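Local coordinates for RagA protein (PDB 6SLN), which is an outer-membrane beta-barrel of the TonB-dependent receptor family and probably takes up substrate across the outer membrane of Porphyromonas gingivalis, at residues A344-Y349 against A374-A379. Residues are numbered along the deposited sequence; the frame is centred on the assembly and turned at random.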
loop_
_atom_site.group_PDB
_atom_site.type_symbol
_atom_site.label_atom_id
_atom_site.label_comp_id
_atom_site.label_asym_id
_atom_site.label_seq_id
_atom_site.Cartn_x
_atom_site.Cartn_y
_atom_site.Cartn_z
ATOM N N ALA A 344 -0.023 14.247 20.190
ATOM C CA ALA A 344 -1.211 13.411 20.174
ATOM C C ALA A 344 -2.410 14.334 20.067
ATOM O O ALA A 344 -2.399 15.449 20.590
ATOM C CB ALA A 344 -1.311 12.510 21.412
ATOM N N ASN A 345 -3.436 13.864 19.372
ATOM C CA ASN A 345 -4.585 14.721 19.167
ATOM C C ASN A 345 -5.689 13.921 18.496
ATOM O O ASN A 345 -5.464 12.851 17.918
ATOM C CB ASN A 345 -4.235 15.937 18.316
ATOM C CG ASN A 345 -3.444 15.565 17.103
ATOM O OD1 ASN A 345 -4.002 15.130 16.110
ATOM N ND2 ASN A 345 -2.124 15.706 17.183
ATOM N N PHE A 346 -6.888 14.472 18.584
ATOM C CA PHE A 346 -8.054 13.980 17.885
ATOM C C PHE A 346 -8.706 15.201 17.269
ATOM O O PHE A 346 -9.187 16.077 17.997
ATOM C CB PHE A 346 -9.007 13.271 18.839
ATOM C CG PHE A 346 -10.062 12.469 18.154
ATOM C CD1 PHE A 346 -11.189 13.079 17.644
ATOM C CD2 PHE A 346 -9.927 11.110 18.024
ATOM C CE1 PHE A 346 -12.156 12.346 17.022
ATOM C CE2 PHE A 346 -10.889 10.381 17.409
ATOM C CZ PHE A 346 -12.008 10.999 16.908
ATOM N N LYS A 347 -8.685 15.278 15.942
ATOM C CA LYS A 347 -9.435 16.287 15.209
ATOM C C LYS A 347 -10.550 15.597 14.433
ATOM O O LYS A 347 -10.350 14.513 13.877
ATOM C CB LYS A 347 -8.534 17.089 14.249
ATOM C CG LYS A 347 -7.080 17.235 14.695
ATOM C CD LYS A 347 -6.360 18.347 13.917
ATOM C CE LYS A 347 -4.884 18.455 14.315
ATOM N NZ LYS A 347 -4.068 17.357 13.715
ATOM N N ARG A 348 -11.726 16.214 14.402
ATOM C CA ARG A 348 -12.800 15.705 13.564
ATOM C C ARG A 348 -13.565 16.862 12.937
ATOM O O ARG A 348 -13.697 17.933 13.536
ATOM C CB ARG A 348 -13.753 14.784 14.355
ATOM C CG ARG A 348 -14.931 15.485 15.026
ATOM C CD ARG A 348 -16.025 14.488 15.415
ATOM N NE ARG A 348 -15.975 14.139 16.830
ATOM C CZ ARG A 348 -16.378 14.931 17.820
ATOM N NH1 ARG A 348 -16.872 16.131 17.570
ATOM N NH2 ARG A 348 -16.282 14.519 19.070
ATOM N N TYR A 349 -14.020 16.641 11.704
ATOM C CA TYR A 349 -14.972 17.496 11.001
ATOM C C TYR A 349 -16.215 16.653 10.736
ATOM O O TYR A 349 -16.167 15.707 9.942
ATOM C CB TYR A 349 -14.391 18.020 9.690
ATOM C CG TYR A 349 -13.061 18.728 9.824
ATOM C CD1 TYR A 349 -11.890 18.012 10.024
ATOM C CD2 TYR A 349 -12.970 20.115 9.735
ATOM C CE1 TYR A 349 -10.675 18.651 10.144
ATOM C CE2 TYR A 349 -11.755 20.756 9.851
ATOM C CZ TYR A 349 -10.611 20.017 10.054
ATOM O OH TYR A 349 -9.390 20.636 10.173
ATOM N N ALA A 374 -11.371 12.690 10.049
ATOM C CA ALA A 374 -10.830 12.580 11.389
ATOM C C ALA A 374 -9.320 12.415 11.327
ATOM O O ALA A 374 -8.798 11.736 10.436
ATOM C CB ALA A 374 -11.480 11.406 12.140
ATOM N N ASN A 375 -8.622 13.045 12.280
ATOM C CA ASN A 375 -7.169 12.957 12.406
ATOM C C ASN A 375 -6.851 12.439 13.806
ATOM O O ASN A 375 -7.140 13.110 14.805
ATOM C CB ASN A 375 -6.515 14.312 12.148
ATOM C CG ASN A 375 -6.880 14.888 10.784
ATOM O OD1 ASN A 375 -6.698 14.234 9.756
ATOM N ND2 ASN A 375 -7.396 16.117 10.770
ATOM N N ARG A 376 -6.288 11.235 13.874
ATOM C CA ARG A 376 -5.904 10.590 15.121
ATOM C C ARG A 376 -4.393 10.504 15.166
ATOM O O ARG A 376 -3.777 10.017 14.211
ATOM C CB ARG A 376 -6.468 9.168 15.235
ATOM C CG ARG A 376 -7.798 9.031 15.913
ATOM C CD ARG A 376 -8.154 7.557 16.102
ATOM N NE ARG A 376 -9.561 7.411 16.477
ATOM C CZ ARG A 376 -10.583 7.472 15.618
ATOM N NH1 ARG A 376 -10.366 7.662 14.318
ATOM N NH2 ARG A 376 -11.827 7.338 16.057
ATOM N N ARG A 377 -3.802 10.975 16.265
ATOM C CA ARG A 377 -2.436 10.639 16.607
ATOM C C ARG A 377 -2.364 10.270 18.079
ATOM O O ARG A 377 -3.090 10.814 18.918
ATOM C CB ARG A 377 -1.430 11.770 16.325
ATOM C CG ARG A 377 -0.084 11.187 15.904
ATOM C CD ARG A 377 1.124 12.035 16.236
ATOM N NE ARG A 377 1.183 13.265 15.457
ATOM C CZ ARG A 377 2.298 13.763 14.925
ATOM N NH1 ARG A 377 3.467 13.127 15.061
ATOM N NH2 ARG A 377 2.243 14.905 14.249
ATOM N N SER A 378 -1.451 9.354 18.380
ATOM C CA SER A 378 -1.267 8.826 19.718
ATOM C C SER A 378 0.194 8.900 20.093
ATOM O O SER A 378 1.080 8.725 19.247
ATOM C CB SER A 378 -1.741 7.399 19.808
ATOM O OG SER A 378 -3.119 7.393 19.520
ATOM N N ALA A 379 0.428 9.194 21.362
ATOM C CA ALA A 379 1.769 9.195 21.913
ATOM C C ALA A 379 2.067 7.757 22.308
ATOM O O ALA A 379 1.393 7.188 23.175
ATOM C CB ALA A 379 1.862 10.154 23.095
#
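The open end of the beta hairpin formed by strands 345-360 and 363-377, in the TonB-dependent receptor barrel, pairs its strands antiparallel, 174° between the short segments. Asn345 with Arg377 and Lys347 with Asn375 are the hydrogen-bonded pairs. Arg377 N bonds to Asn345 O at 3.0 Å; Asn375 N likewise gives its hydrogen to Lys347 O. The return bonds, Asn345 N to Arg377 O and Lys347 N to Asn375 O, complete the ladder.

Between these pairs sits the non-hydrogen-bonded pair Phe346 and Arg376, whose side chains lie alongside each other on the face they share with Arg348 and Ala374. The Phe346 ring, its CG anti to the backbone N (chi1 -167°), turns an edge to the guanidinium: CE2 stands over one guanidinium face, 3.4 Å from Arg376 NE, with the two planes almost perpendicular. Arg376 CG lies 3.6 Å from Phe346 CD2, and from there the chain runs extended to NE alongside the ring. Helix 169-173 of the plug packs on Phe346 and Arg376; both side chains touch its Ala173, whose carbonyl takes a hydrogen bond from Arg348 NE.

On the other face the aliphatic part of Lys347 crosses Asn375, Lys347 CG to Asn375 CB 3.9 Å. The lysine chain then bends at the end (chi4 76°), bringing NZ into a hydrogen bond with Asn345 OD1 (3.3 Å), from well above the amide plane.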